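Side-chain contacts in five-membered-cyclitol-phosphate synthase (Streptomyces citricolor, PDB 6K96), which binds nicotinamide-adenine-dinucleotide through a Rossmann-type domain and belongs to the myo-inositol-1-phosphate synthase family: residues I304-A309 and G317-A322; V313-F318 and D349-A354; A146-K151 and E173-P178; A139-A144 and P166-E171; S17-G22 and G298-L303. One frame throughout, in Å; residues are numbered along the deposited sequence.

Contact 1: I304-A309 and G317-A322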
# COMPACT_ATOMS: atom_id res chain seq x y z
N ILE B 304 -8.05 -0.27 -34.84
CA ILE B 304 -7.68 0.29 -36.17
C ILE B 304 -7.42 -0.87 -37.14
O ILE B 304 -7.65 -0.69 -38.34
CB ILE B 304 -6.49 1.25 -36.17
CG1 ILE B 304 -5.24 0.61 -35.56
CG2 ILE B 304 -6.87 2.56 -35.51
CD1 ILE B 304 -4.09 1.56 -35.44
N ARG B 305 -6.93 -2.00 -36.65
CA ARG B 305 -6.67 -3.15 -37.55
C ARG B 305 -8.01 -3.83 -37.82
O ARG B 305 -8.18 -4.36 -38.95
CB ARG B 305 -5.67 -4.15 -36.97
CG ARG B 305 -4.20 -3.73 -37.00
CD ARG B 305 -3.50 -4.04 -35.68
NE ARG B 305 -3.01 -5.39 -35.45
CZ ARG B 305 -2.88 -5.98 -34.25
NH1 ARG B 305 -3.21 -5.38 -33.12
NH2 ARG B 305 -2.40 -7.19 -34.16
N ILE B 306 -8.93 -3.84 -36.84
CA ILE B 306 -10.26 -4.46 -37.07
C ILE B 306 -10.90 -3.67 -38.20
O ILE B 306 -11.41 -4.30 -39.14
CB ILE B 306 -11.13 -4.52 -35.81
CG1 ILE B 306 -10.50 -5.32 -34.68
CG2 ILE B 306 -12.47 -5.13 -36.18
CD1 ILE B 306 -11.17 -5.06 -33.33
N ALA B 307 -10.76 -2.35 -38.12
CA ALA B 307 -11.24 -1.33 -39.08
C ALA B 307 -10.70 -1.63 -40.48
O ALA B 307 -11.51 -1.94 -41.37
CB ALA B 307 -10.81 0.04 -38.62
N ALA B 308 -9.38 -1.49 -40.67
CA ALA B 308 -8.72 -1.58 -42.00
C ALA B 308 -9.02 -2.93 -42.65
O ALA B 308 -9.48 -2.91 -43.81
CB ALA B 308 -7.25 -1.30 -41.90
N ALA B 309 -8.85 -4.05 -41.94
CA ALA B 309 -8.99 -5.40 -42.53
C ALA B 309 -10.43 -5.59 -43.03
O ALA B 309 -10.61 -6.16 -44.09
CB ALA B 309 -8.61 -6.47 -41.55
N GLY B 317 -20.16 -1.40 -41.45
CA GLY B 317 -20.90 -1.37 -40.19
C GLY B 317 -19.99 -1.73 -39.03
O GLY B 317 -18.76 -1.57 -39.13
N PHE B 318 -20.62 -2.17 -37.95
CA PHE B 318 -19.93 -2.51 -36.69
C PHE B 318 -19.37 -3.94 -36.80
O PHE B 318 -20.06 -4.83 -37.32
CB PHE B 318 -20.88 -2.32 -35.51
CG PHE B 318 -20.17 -2.58 -34.21
CD1 PHE B 318 -19.21 -1.71 -33.74
CD2 PHE B 318 -20.42 -3.75 -33.50
CE1 PHE B 318 -18.54 -1.98 -32.56
CE2 PHE B 318 -19.73 -4.03 -32.32
CZ PHE B 318 -18.82 -3.13 -31.84
N SER B 319 -18.13 -4.14 -36.34
CA SER B 319 -17.55 -5.50 -36.22
C SER B 319 -17.70 -5.95 -34.77
O SER B 319 -17.38 -5.15 -33.84
CB SER B 319 -16.12 -5.61 -36.67
OG SER B 319 -15.65 -6.92 -36.37
N ALA B 320 -18.16 -7.19 -34.58
CA ALA B 320 -18.29 -7.77 -33.23
C ALA B 320 -16.89 -8.03 -32.63
O ALA B 320 -16.77 -8.08 -31.41
CB ALA B 320 -19.17 -8.99 -33.32
N ALA B 321 -15.82 -8.09 -33.43
CA ALA B 321 -14.46 -8.29 -32.90
C ALA B 321 -14.07 -7.11 -32.02
O ALA B 321 -13.06 -7.19 -31.35
CB ALA B 321 -13.46 -8.43 -34.03
N ALA B 322 -14.77 -5.99 -32.10
CA ALA B 322 -14.37 -4.75 -31.40
C ALA B 322 -14.96 -4.73 -30.00
O ALA B 322 -14.61 -3.81 -29.24
CB ALA B 322 -14.83 -3.55 -32.17
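Ser-319 is the first residue of 317-322 to meet Ile-306, the one helix residue of 304-309 that carries this contact. Ser-319 CB and OG each lie 3.7 Å from Ile-306 CG2. The hydroxyl makes its bond within its own segment. Ser-319 OG accepts from Ala-321 N at 3.2 Å with an N-H...O angle of 152°, which is an ST turn. Ala-321 follows with its CB pointing at the helix. That methyl sits 4.1 Å from both Ile-306 CG2 and Ile-306 CD1, so it meets both branches of the isoleucine. A chi1 of -60° sets CG1 beside the backbone N and CG2 anti to it, and the extended chi2 of 164° carries CD1 on to the turn. Ile-306 CD1 rests 3.5 Å from Ala-321 O. Ala-322 closes the walk, with its CA 3.7 Å and its CB 4.1 Å from Ile-306 CD1. Its N is bonded back to Ser-319 O, which keeps the 3-10 turn compact. Tyr-345 of helix 338-353 packs on both Ile-306 and Ala-321. The chemistry is divided. Polar bonds shape the turn from inside, and the helix adds one branched apolar side chain fitted against three small residues.

Contact 2: V313-F318 and D349-A354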
# COMPACT_ATOMS: atom_id res chain seq x y z
N VAL B 313 -11.89 -6.16 -46.87
CA VAL B 313 -12.78 -7.33 -47.13
C VAL B 313 -14.25 -6.88 -47.32
O VAL B 313 -15.11 -7.76 -47.56
CB VAL B 313 -12.53 -8.34 -46.00
CG1 VAL B 313 -13.79 -8.92 -45.36
CG2 VAL B 313 -11.63 -9.44 -46.51
N GLY B 314 -14.53 -5.56 -47.23
CA GLY B 314 -15.86 -4.97 -47.49
C GLY B 314 -16.92 -5.30 -46.44
O GLY B 314 -18.11 -5.25 -46.76
N PHE B 315 -16.51 -5.61 -45.21
CA PHE B 315 -17.40 -5.77 -44.03
C PHE B 315 -17.65 -4.40 -43.39
O PHE B 315 -16.94 -3.97 -42.45
CB PHE B 315 -16.75 -6.74 -43.05
CG PHE B 315 -16.81 -8.20 -43.45
CD1 PHE B 315 -16.96 -8.57 -44.78
CD2 PHE B 315 -16.73 -9.19 -42.47
CE1 PHE B 315 -17.05 -9.91 -45.12
CE2 PHE B 315 -16.83 -10.53 -42.83
CZ PHE B 315 -16.99 -10.88 -44.15
N GLY B 316 -18.66 -3.69 -43.89
CA GLY B 316 -19.05 -2.37 -43.37
C GLY B 316 -19.90 -2.52 -42.11
O GLY B 316 -20.34 -3.65 -41.79
N GLY B 317 -20.16 -1.40 -41.45
CA GLY B 317 -20.90 -1.37 -40.19
C GLY B 317 -19.99 -1.73 -39.03
O GLY B 317 -18.76 -1.57 -39.13
N PHE B 318 -20.62 -2.17 -37.95
CA PHE B 318 -19.93 -2.51 -36.69
C PHE B 318 -19.37 -3.94 -36.80
O PHE B 318 -20.06 -4.83 -37.32
CB PHE B 318 -20.88 -2.32 -35.51
CG PHE B 318 -20.17 -2.58 -34.21
CD1 PHE B 318 -19.21 -1.71 -33.74
CD2 PHE B 318 -20.42 -3.75 -33.50
CE1 PHE B 318 -18.54 -1.98 -32.56
CE2 PHE B 318 -19.73 -4.03 -32.32
CZ PHE B 318 -18.82 -3.13 -31.84
N ASP B 349 -10.05 -12.80 -40.09
CA ASP B 349 -8.68 -13.28 -40.39
C ASP B 349 -8.74 -14.22 -41.61
O ASP B 349 -7.88 -14.10 -42.53
CB ASP B 349 -8.07 -13.98 -39.17
CG ASP B 349 -7.53 -13.05 -38.08
OD1 ASP B 349 -7.07 -11.93 -38.43
OD2 ASP B 349 -7.58 -13.45 -36.89
N ALA B 350 -9.71 -15.13 -41.60
CA ALA B 350 -9.79 -16.27 -42.54
C ALA B 350 -10.33 -15.78 -43.90
O ALA B 350 -9.99 -16.41 -44.94
CB ALA B 350 -10.62 -17.39 -41.93
N VAL B 351 -11.13 -14.71 -43.93
CA VAL B 351 -11.64 -14.23 -45.24
C VAL B 351 -10.45 -13.53 -45.89
O VAL B 351 -10.15 -13.81 -47.03
CB VAL B 351 -12.89 -13.34 -45.14
CG1 VAL B 351 -13.17 -12.62 -46.44
CG2 VAL B 351 -14.12 -14.15 -44.74
N THR B 352 -9.77 -12.71 -45.12
CA THR B 352 -8.55 -11.98 -45.55
C THR B 352 -7.61 -12.99 -46.24
O THR B 352 -7.04 -12.65 -47.28
CB THR B 352 -7.86 -11.30 -44.36
OG1 THR B 352 -8.68 -10.18 -43.96
CG2 THR B 352 -6.43 -10.90 -44.66
N GLU B 353 -7.48 -14.17 -45.62
CA GLU B 353 -6.66 -15.28 -46.15
C GLU B 353 -7.03 -15.48 -47.64
O GLU B 353 -6.19 -15.14 -48.52
CB GLU B 353 -6.84 -16.52 -45.26
CG GLU B 353 -5.59 -17.40 -45.18
CD GLU B 353 -4.30 -16.75 -44.68
OE1 GLU B 353 -4.39 -15.94 -43.72
OE2 GLU B 353 -3.21 -17.03 -45.27
N ALA B 354 -8.26 -15.90 -47.93
CA ALA B 354 -8.71 -16.18 -49.32
C ALA B 354 -9.07 -14.86 -50.03
O ALA B 354 -8.30 -14.27 -50.77
CB ALA B 354 -9.86 -17.15 -49.28
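The backbones come closest at Val-313 and Thr-352, whose CA atoms are 6.5 Å apart. A Schellman motif ends helix 292-313 here. Gly-314 is its C-prime residue and has a phi of 70°. Phe-315 N bonds back to Ala-310 O, and Gly-314 N to Arg-311 O. The chain turns off the helix, and Val-313 and Phe-315 both point toward helix 338-353.

Two valines form the centre of the contact. Val-313 CG2 lies 3.5 Å from Val-351 CG1, a snug methyl pair, and Val-313 CG1 is 3.9 Å from the same methyl. The two side chains cross obliquely. Val-351 divides its branches between two partners. CG1, placed anti to the backbone N by a chi1 of 166°, takes Val-313. CG2, beside the N, reaches Phe-315 CZ at 4.4 Å from an oblique direction. Thr-352 stands at about a right angle to Val-313. Its OG1 is hydrogen-bonded to Leu-348 O in the turn before and packs 4.0 Å from Val-313 CG2. The contact is a surface one, and Phe-315 and Val-351 also touch a neighbouring molecule in the crystal. On the Phe-315 ring, Val-313 CG1 sits 3.2 Å above the plane, displaced toward the rim.

Contact 3: A146-K151 and E173-P178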
# COMPACT_ATOMS: atom_id res chain seq x y z
N ALA B 146 -17.55 13.22 -42.46
CA ALA B 146 -16.36 13.54 -43.28
C ALA B 146 -15.79 12.23 -43.79
O ALA B 146 -15.57 12.11 -44.98
CB ALA B 146 -15.36 14.32 -42.49
N ALA B 147 -15.63 11.25 -42.89
CA ALA B 147 -15.04 9.93 -43.18
C ALA B 147 -15.97 9.17 -44.10
O ALA B 147 -15.47 8.53 -45.04
CB ALA B 147 -14.84 9.15 -41.91
N LEU B 148 -17.26 9.22 -43.78
CA LEU B 148 -18.28 8.48 -44.56
C LEU B 148 -18.24 8.96 -46.01
O LEU B 148 -18.18 8.10 -46.87
CB LEU B 148 -19.70 8.70 -44.04
CG LEU B 148 -20.79 8.06 -44.93
CD1 LEU B 148 -20.40 6.65 -45.36
CD2 LEU B 148 -22.13 8.01 -44.23
N GLU B 149 -18.30 10.28 -46.22
CA GLU B 149 -18.41 10.91 -47.56
C GLU B 149 -17.27 10.42 -48.46
O GLU B 149 -17.54 10.15 -49.64
CB GLU B 149 -18.40 12.44 -47.41
CG GLU B 149 -18.62 13.19 -48.71
CD GLU B 149 -18.99 14.67 -48.56
OE1 GLU B 149 -19.76 15.03 -47.63
OE2 GLU B 149 -18.49 15.48 -49.37
N ALA B 150 -16.07 10.29 -47.88
CA ALA B 150 -14.80 9.89 -48.56
C ALA B 150 -14.56 8.37 -48.50
O ALA B 150 -13.46 7.93 -48.94
CB ALA B 150 -13.65 10.63 -47.92
N LYS B 151 -15.50 7.60 -47.96
CA LYS B 151 -15.51 6.11 -47.90
C LYS B 151 -14.39 5.59 -46.97
O LYS B 151 -13.90 4.48 -47.21
CB LYS B 151 -15.40 5.50 -49.30
CG LYS B 151 -16.44 5.97 -50.33
CD LYS B 151 -17.76 5.23 -50.26
CE LYS B 151 -18.92 6.00 -50.86
NZ LYS B 151 -19.67 6.75 -49.81
N GLU B 173 -23.08 1.08 -42.72
CA GLU B 173 -23.36 -0.36 -43.03
C GLU B 173 -23.55 -0.50 -44.55
O GLU B 173 -22.80 -1.29 -45.16
CB GLU B 173 -24.67 -0.88 -42.41
CG GLU B 173 -24.58 -1.54 -41.02
CD GLU B 173 -25.94 -1.90 -40.39
OE1 GLU B 173 -26.94 -2.07 -41.15
OE2 GLU B 173 -26.03 -2.00 -39.13
N LYS B 174 -24.49 0.27 -45.11
CA LYS B 174 -24.98 0.19 -46.53
C LYS B 174 -23.88 0.65 -47.50
O LYS B 174 -23.89 0.17 -48.64
CB LYS B 174 -26.29 0.98 -46.68
CG LYS B 174 -26.54 1.57 -48.06
CD LYS B 174 -28.02 1.68 -48.44
CE LYS B 174 -28.22 2.08 -49.90
NZ LYS B 174 -29.40 2.96 -50.08
N ALA B 175 -22.96 1.52 -47.08
CA ALA B 175 -21.89 2.09 -47.94
C ALA B 175 -20.66 1.18 -48.01
O ALA B 175 -19.67 1.60 -48.63
CB ALA B 175 -21.51 3.45 -47.41
N GLY B 176 -20.72 -0.01 -47.40
CA GLY B 176 -19.57 -0.94 -47.26
C GLY B 176 -18.43 -0.38 -46.42
O GLY B 176 -17.30 -0.76 -46.68
N VAL B 177 -18.70 0.49 -45.45
CA VAL B 177 -17.66 1.22 -44.68
C VAL B 177 -17.80 0.81 -43.22
O VAL B 177 -18.91 0.82 -42.68
CB VAL B 177 -17.75 2.76 -44.83
CG1 VAL B 177 -16.76 3.49 -43.95
CG2 VAL B 177 -17.57 3.21 -46.27
N PRO B 178 -16.67 0.43 -42.54
CA PRO B 178 -16.69 0.06 -41.13
C PRO B 178 -16.84 1.32 -40.27
O PRO B 178 -16.23 2.33 -40.56
CB PRO B 178 -15.33 -0.62 -40.87
CG PRO B 178 -14.63 -0.69 -42.21
CD PRO B 178 -15.31 0.34 -43.10
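Leu-148 and Ala-175 meet by single methyls, with Leu-148 CD1 4.0 Å from Ala-175 CB. Ala-175 points toward the partner segment. Leu-148 starts off to one side, and its branch carries CD1 across. A chi1 of 174° puts its CG beside the carbonyl carbon, and chi2 of 44° turns CD1 to the alanine.

Lys-151 lies beside them. Its chain is folded at chi2 (-83°) and passes alongside Ala-175 instead of extending. The approach is loose: Lys-151 CD is 4.4 Å from Ala-175 O, and Lys-151 NZ is 4.5 Å from Ala-175 CB. Val-177 comes in from the other segment against the backbone of Lys-151. Its CG2 is 3.9 Å from Lys-151 CA and 4.0 Å from Lys-151 O. That branch also lies 4.4 Å from Lys-151 CB, so it packs at the root of the lysine.

Both segments are helix ends. Lys-151 and Gly-176 each have positive phi and complete a Schellman motif. Lys-151 N bonds to Leu-148 O, while the bond from Gly-176 N to Glu-173 O is weak.

Helix 137-149 turns here toward strand 153-156, and helix 166-174 toward strand 179-180 at the edge of the parallel sheet. Lys-151 O accepts from Arg-311 of helix 292-313, and Val-177 is backbone-bonded to Gly-317.

Contact 4: A139-A144 and P166-E171. With NAD (nicotinamide-adenine-dinucleotide), chain G.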
# COMPACT_ATOMS: atom_id res chain seq x y z
N ALA B 139 -18.30 17.23 -33.07
CA ALA B 139 -17.05 16.91 -33.80
C ALA B 139 -17.06 15.44 -34.19
O ALA B 139 -16.83 15.12 -35.38
CB ALA B 139 -15.83 17.24 -32.98
N ALA B 140 -17.38 14.57 -33.23
CA ALA B 140 -17.52 13.11 -33.43
C ALA B 140 -18.48 12.89 -34.61
O ALA B 140 -18.13 12.17 -35.56
CB ALA B 140 -18.00 12.49 -32.14
N ILE B 141 -19.63 13.56 -34.62
CA ILE B 141 -20.60 13.45 -35.76
C ILE B 141 -19.90 13.93 -37.04
O ILE B 141 -19.98 13.25 -38.05
CB ILE B 141 -21.90 14.24 -35.45
CG1 ILE B 141 -22.93 13.39 -34.71
CG2 ILE B 141 -22.48 14.87 -36.71
CD1 ILE B 141 -23.22 12.10 -35.42
N ALA B 142 -19.24 15.10 -36.98
CA ALA B 142 -18.68 15.83 -38.13
C ALA B 142 -17.56 15.01 -38.75
O ALA B 142 -17.70 14.68 -39.93
CB ALA B 142 -18.23 17.22 -37.74
N TYR B 143 -16.50 14.69 -38.00
CA TYR B 143 -15.41 13.84 -38.51
C TYR B 143 -15.98 12.52 -39.04
O TYR B 143 -15.41 11.95 -39.99
CB TYR B 143 -14.33 13.58 -37.45
CG TYR B 143 -13.44 14.77 -37.25
CD1 TYR B 143 -12.42 15.04 -38.16
CD2 TYR B 143 -13.67 15.66 -36.24
CE1 TYR B 143 -11.63 16.17 -38.04
CE2 TYR B 143 -12.91 16.81 -36.12
CZ TYR B 143 -11.90 17.07 -37.02
OH TYR B 143 -11.12 18.17 -36.84
N ALA B 144 -17.08 12.05 -38.48
CA ALA B 144 -17.68 10.76 -38.89
C ALA B 144 -18.35 10.92 -40.29
O ALA B 144 -18.22 10.03 -41.15
CB ALA B 144 -18.61 10.26 -37.80
N PRO B 166 -28.34 4.85 -34.58
CA PRO B 166 -28.70 3.79 -35.54
C PRO B 166 -28.75 4.23 -37.03
O PRO B 166 -28.46 3.43 -37.89
CB PRO B 166 -30.10 3.33 -35.08
CG PRO B 166 -30.26 3.87 -33.65
CD PRO B 166 -29.41 5.11 -33.59
N GLU B 167 -29.13 5.47 -37.34
CA GLU B 167 -29.21 5.91 -38.76
C GLU B 167 -27.80 6.16 -39.33
O GLU B 167 -27.58 5.91 -40.51
CB GLU B 167 -30.12 7.13 -38.92
CG GLU B 167 -31.61 6.77 -38.99
CD GLU B 167 -32.28 6.99 -40.35
OE1 GLU B 167 -33.18 7.89 -40.47
OE2 GLU B 167 -31.90 6.26 -41.32
N LEU B 168 -26.85 6.67 -38.55
CA LEU B 168 -25.47 6.88 -39.08
C LEU B 168 -24.79 5.52 -39.34
O LEU B 168 -24.16 5.35 -40.38
CB LEU B 168 -24.70 7.74 -38.08
CG LEU B 168 -23.28 8.07 -38.50
CD1 LEU B 168 -23.28 8.71 -39.86
CD2 LEU B 168 -22.59 8.96 -37.45
N LEU B 169 -24.99 4.56 -38.44
CA LEU B 169 -24.59 3.13 -38.56
C LEU B 169 -25.16 2.56 -39.87
O LEU B 169 -24.36 2.14 -40.70
CB LEU B 169 -25.10 2.38 -37.32
CG LEU B 169 -24.79 0.88 -37.21
CD1 LEU B 169 -23.30 0.56 -37.42
CD2 LEU B 169 -25.28 0.33 -35.87
N GLU B 170 -26.49 2.58 -40.03
CA GLU B 170 -27.24 2.18 -41.26
C GLU B 170 -26.49 2.70 -42.50
O GLU B 170 -26.16 1.89 -43.40
CB GLU B 170 -28.69 2.71 -41.23
CG GLU B 170 -29.75 1.73 -41.72
CD GLU B 170 -29.85 1.48 -43.23
OE1 GLU B 170 -30.50 2.32 -43.94
OE2 GLU B 170 -29.29 0.41 -43.71
N GLU B 171 -26.23 4.01 -42.55
CA GLU B 171 -25.58 4.63 -43.74
C GLU B 171 -24.19 3.99 -43.93
O GLU B 171 -23.97 3.44 -45.01
CB GLU B 171 -25.66 6.16 -43.65
CG GLU B 171 -27.07 6.69 -44.00
CD GLU B 171 -27.88 5.93 -45.08
OE1 GLU B 171 -27.46 5.92 -46.26
OE2 GLU B 171 -28.92 5.29 -44.73
PA NAD G . -5.34 14.49 -25.64
O1A NAD G . -5.93 15.58 -24.84
O2A NAD G . -3.90 14.17 -25.34
O5B NAD G . -5.55 14.60 -27.20
C5B NAD G . -6.57 15.55 -27.60
C4B NAD G . -6.14 16.23 -28.87
O4B NAD G . -7.27 16.77 -29.63
C3B NAD G . -5.22 17.43 -28.62
O3B NAD G . -4.15 17.38 -29.56
C2B NAD G . -6.14 18.61 -28.92
O2B NAD G . -5.27 19.69 -29.11
C1B NAD G . -6.86 18.03 -30.14
N9A NAD G . -8.04 18.72 -30.62
C8A NAD G . -8.89 19.45 -29.82
N7A NAD G . -9.94 19.89 -30.46
C5A NAD G . -9.81 19.40 -31.76
C6A NAD G . -10.63 19.54 -32.90
N6A NAD G . -11.78 20.20 -32.88
N1A NAD G . -10.24 18.89 -34.03
C2A NAD G . -9.07 18.22 -34.00
N3A NAD G . -8.22 18.05 -32.99
C4A NAD G . -8.65 18.66 -31.87
O3 NAD G . -6.19 13.18 -25.36
PN NAD G . -5.73 11.64 -25.31
O1N NAD G . -5.04 11.35 -26.59
O2N NAD G . -5.10 11.50 -23.96
O5D NAD G . -7.17 10.91 -25.33
C5D NAD G . -8.04 11.14 -26.52
C4D NAD G . -9.43 10.69 -26.20
O4D NAD G . -9.49 9.26 -25.97
C3D NAD G . -10.02 11.36 -24.95
O3D NAD G . -11.39 11.60 -25.20
C2D NAD G . -9.96 10.25 -23.91
O2D NAD G . -10.95 10.28 -22.90
C1D NAD G . -10.25 9.03 -24.77
N1N NAD G . -9.86 7.79 -24.04
C2N NAD G . -8.55 7.71 -23.45
C3N NAD G . -8.20 6.67 -22.60
C7N NAD G . -6.78 6.64 -22.06
O7N NAD G . -5.95 7.44 -22.47
N7N NAD G . -6.49 5.73 -21.13
C4N NAD G . -9.18 5.72 -22.31
C5N NAD G . -10.38 5.71 -23.01
C6N NAD G . -10.73 6.79 -23.80
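Leu-168 reaches from helix 166-174 to Ile-141 and Ala-144 on helix 137-149. A single methyl does the touching. Leu-168 CD2 lies 3.8 Å from Ile-141 CD1 and 4.2 Å from Ala-144 CB. With chi1 at -178°, the leucine side chain stretches out toward the other helix. Ile-141 leaves its helix off to one side, and only the tip of its longer branch, CD1, meets the leucine. The two side chains cross at a slant. Ala-144 offers its CB one turn along from Ile-141, so the two residues form a shallow apolar seat for CD2. The CA atoms of Ala-144 and Leu-168 are 8.7 Å apart.

Tyr-143, between these residues in sequence, leaves the helix on a different side. It belongs to the nicotinamide-adenine-dinucleotide pocket. Tyr-143 OH is 3.0 Å from the adenine atom N1A of NAD and 3.5 Å from its C2A. The same hydroxyl is hydrogen-bonded to Leu-101 N, which fixes the far end of the ring.

The pair of helices lies over the parallel sheet of the Rossmann-type domain. Tyr-143 packs on Leu-128 and Tyr-130 of strand 127-130. Phe-154 of strand 153-156 supports both Tyr-143 and Ala-144. Val-162, in the loop leading to helix 166-174, packs on Ala-140 and Ala-144.

Contact 5: S17-G22 and G298-L303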
# COMPACT_ATOMS: atom_id res chain seq x y z
N SER B 17 0.78 9.95 -29.69
CA SER B 17 2.20 9.89 -29.25
C SER B 17 2.54 8.46 -28.93
O SER B 17 3.51 7.96 -29.48
CB SER B 17 2.47 10.76 -28.07
OG SER B 17 3.80 10.58 -27.62
N ALA B 18 1.66 7.82 -28.16
CA ALA B 18 1.76 6.42 -27.71
C ALA B 18 1.69 5.48 -28.90
O ALA B 18 2.53 4.58 -28.97
CB ALA B 18 0.70 6.14 -26.69
N LEU B 19 0.79 5.68 -29.84
CA LEU B 19 0.58 4.75 -30.97
C LEU B 19 1.76 4.80 -31.94
O LEU B 19 2.16 3.73 -32.46
CB LEU B 19 -0.71 5.11 -31.70
CG LEU B 19 -1.11 4.09 -32.75
CD1 LEU B 19 -1.67 2.85 -32.09
CD2 LEU B 19 -2.12 4.68 -33.70
N PHE B 20 2.22 6.01 -32.23
CA PHE B 20 3.27 6.30 -33.23
C PHE B 20 4.61 5.80 -32.70
O PHE B 20 5.22 4.97 -33.35
CB PHE B 20 3.39 7.79 -33.52
CG PHE B 20 4.43 8.13 -34.55
CD1 PHE B 20 4.41 7.51 -35.80
CD2 PHE B 20 5.41 9.06 -34.27
CE1 PHE B 20 5.34 7.84 -36.77
CE2 PHE B 20 6.33 9.41 -35.25
CZ PHE B 20 6.28 8.81 -36.50
N GLN B 21 5.04 6.29 -31.54
CA GLN B 21 6.26 5.80 -30.87
C GLN B 21 6.13 4.30 -30.60
O GLN B 21 7.12 3.60 -30.77
CB GLN B 21 6.49 6.51 -29.54
CG GLN B 21 6.77 7.98 -29.72
CD GLN B 21 7.43 8.54 -28.48
OE1 GLN B 21 8.62 8.30 -28.26
NE2 GLN B 21 6.66 9.29 -27.70
N GLY B 22 4.97 3.83 -30.16
CA GLY B 22 4.82 2.39 -29.88
C GLY B 22 5.17 1.59 -31.11
O GLY B 22 6.06 0.79 -31.04
N GLY B 298 -2.78 0.34 -26.55
CA GLY B 298 -2.97 -1.12 -26.40
C GLY B 298 -4.31 -1.61 -26.91
O GLY B 298 -4.42 -2.82 -27.16
N VAL B 299 -5.30 -0.72 -27.06
CA VAL B 299 -6.65 -1.13 -27.55
C VAL B 299 -6.89 -0.51 -28.94
O VAL B 299 -7.46 -1.17 -29.79
CB VAL B 299 -7.69 -0.77 -26.48
CG1 VAL B 299 -9.02 -0.37 -27.07
CG2 VAL B 299 -7.83 -1.89 -25.45
N ILE B 300 -6.37 0.68 -29.18
CA ILE B 300 -6.48 1.33 -30.50
C ILE B 300 -5.86 0.35 -31.50
O ILE B 300 -6.53 -0.04 -32.46
CB ILE B 300 -5.87 2.73 -30.49
CG1 ILE B 300 -6.64 3.63 -29.53
CG2 ILE B 300 -5.89 3.34 -31.88
CD1 ILE B 300 -6.01 5.00 -29.29
N ILE B 301 -4.66 -0.14 -31.27
CA ILE B 301 -3.99 -1.04 -32.27
C ILE B 301 -4.89 -2.21 -32.67
O ILE B 301 -4.77 -2.64 -33.78
CB ILE B 301 -2.64 -1.55 -31.75
CG1 ILE B 301 -1.80 -2.05 -32.92
CG2 ILE B 301 -2.88 -2.61 -30.67
CD1 ILE B 301 -1.60 -1.03 -33.98
N ASP B 302 -5.71 -2.74 -31.77
CA ASP B 302 -6.78 -3.74 -32.04
C ASP B 302 -7.82 -3.09 -33.00
O ASP B 302 -7.89 -3.52 -34.14
CB ASP B 302 -7.38 -4.18 -30.70
CG ASP B 302 -6.87 -5.52 -30.18
OD1 ASP B 302 -7.41 -6.52 -30.63
OD2 ASP B 302 -5.95 -5.55 -29.32
N LEU B 303 -8.51 -2.03 -32.56
CA LEU B 303 -9.64 -1.41 -33.30
C LEU B 303 -9.20 -0.94 -34.70
O LEU B 303 -9.95 -1.16 -35.64
CB LEU B 303 -10.23 -0.24 -32.49
CG LEU B 303 -10.86 -0.61 -31.16
CD1 LEU B 303 -11.47 0.63 -30.54
CD2 LEU B 303 -11.92 -1.68 -31.31
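Leu-19 is the residue of 17-22 that meets helix 292-313, at Ile-300 and Ile-301. Two residues before it, Ser-17 OG accepts a bond from Gln-21 NE2 at 3.1 Å, nearly in the amide plane. Next, Ala-18 O receives a hydrogen bond from Trp-277 of the second subunit. Leu-19 itself works through CD1. This methyl is 4.3 Å from Ile-300 CG2 and 4.3 Å from Ile-301 CD1, so it meets a branch from each of two consecutive residues, which approach it nearly at right angles. A chi1 of -172° swings the isobutyl group away from its own N and out to helix 292-313. Gln-21 faces other partners: its NE2 also donates to Pro-84 O, and its OE1 accepts from Leu-86 N. The packing is buried but not tight. Helix 14-31 follows strand 5-10, an inner strand of the parallel sheet. Leu-19 also packs on Leu-55 and Phe-57 of strand 55-62, while Trp-277 of the second subunit touches both Leu-19 and Ile-301.

Overall arrangement
From the N terminus, helix 14-31 opens the longest loop, which contact 5 closes on helix 292-313 after 275 intervening residues. Contacts 4 and 3 nest inside that loop. They cross each other, because their segments alternate along helices 137-149 and 166-174, contact 4 nearer the start of each helix and contact 3 at the ends. Contact 1 follows contact 5 along helix 292-313 and closes a short loop of seven residues. Contact 2 begins on the stretch where contact 1 ends, sharing Gly-317 and Phe-318, and closes on helix 338-353. The last two helices are thereby tied together, and the loop between them is joined at Gly-317 to Val-177 of contact 3, just before edge strand 179-180.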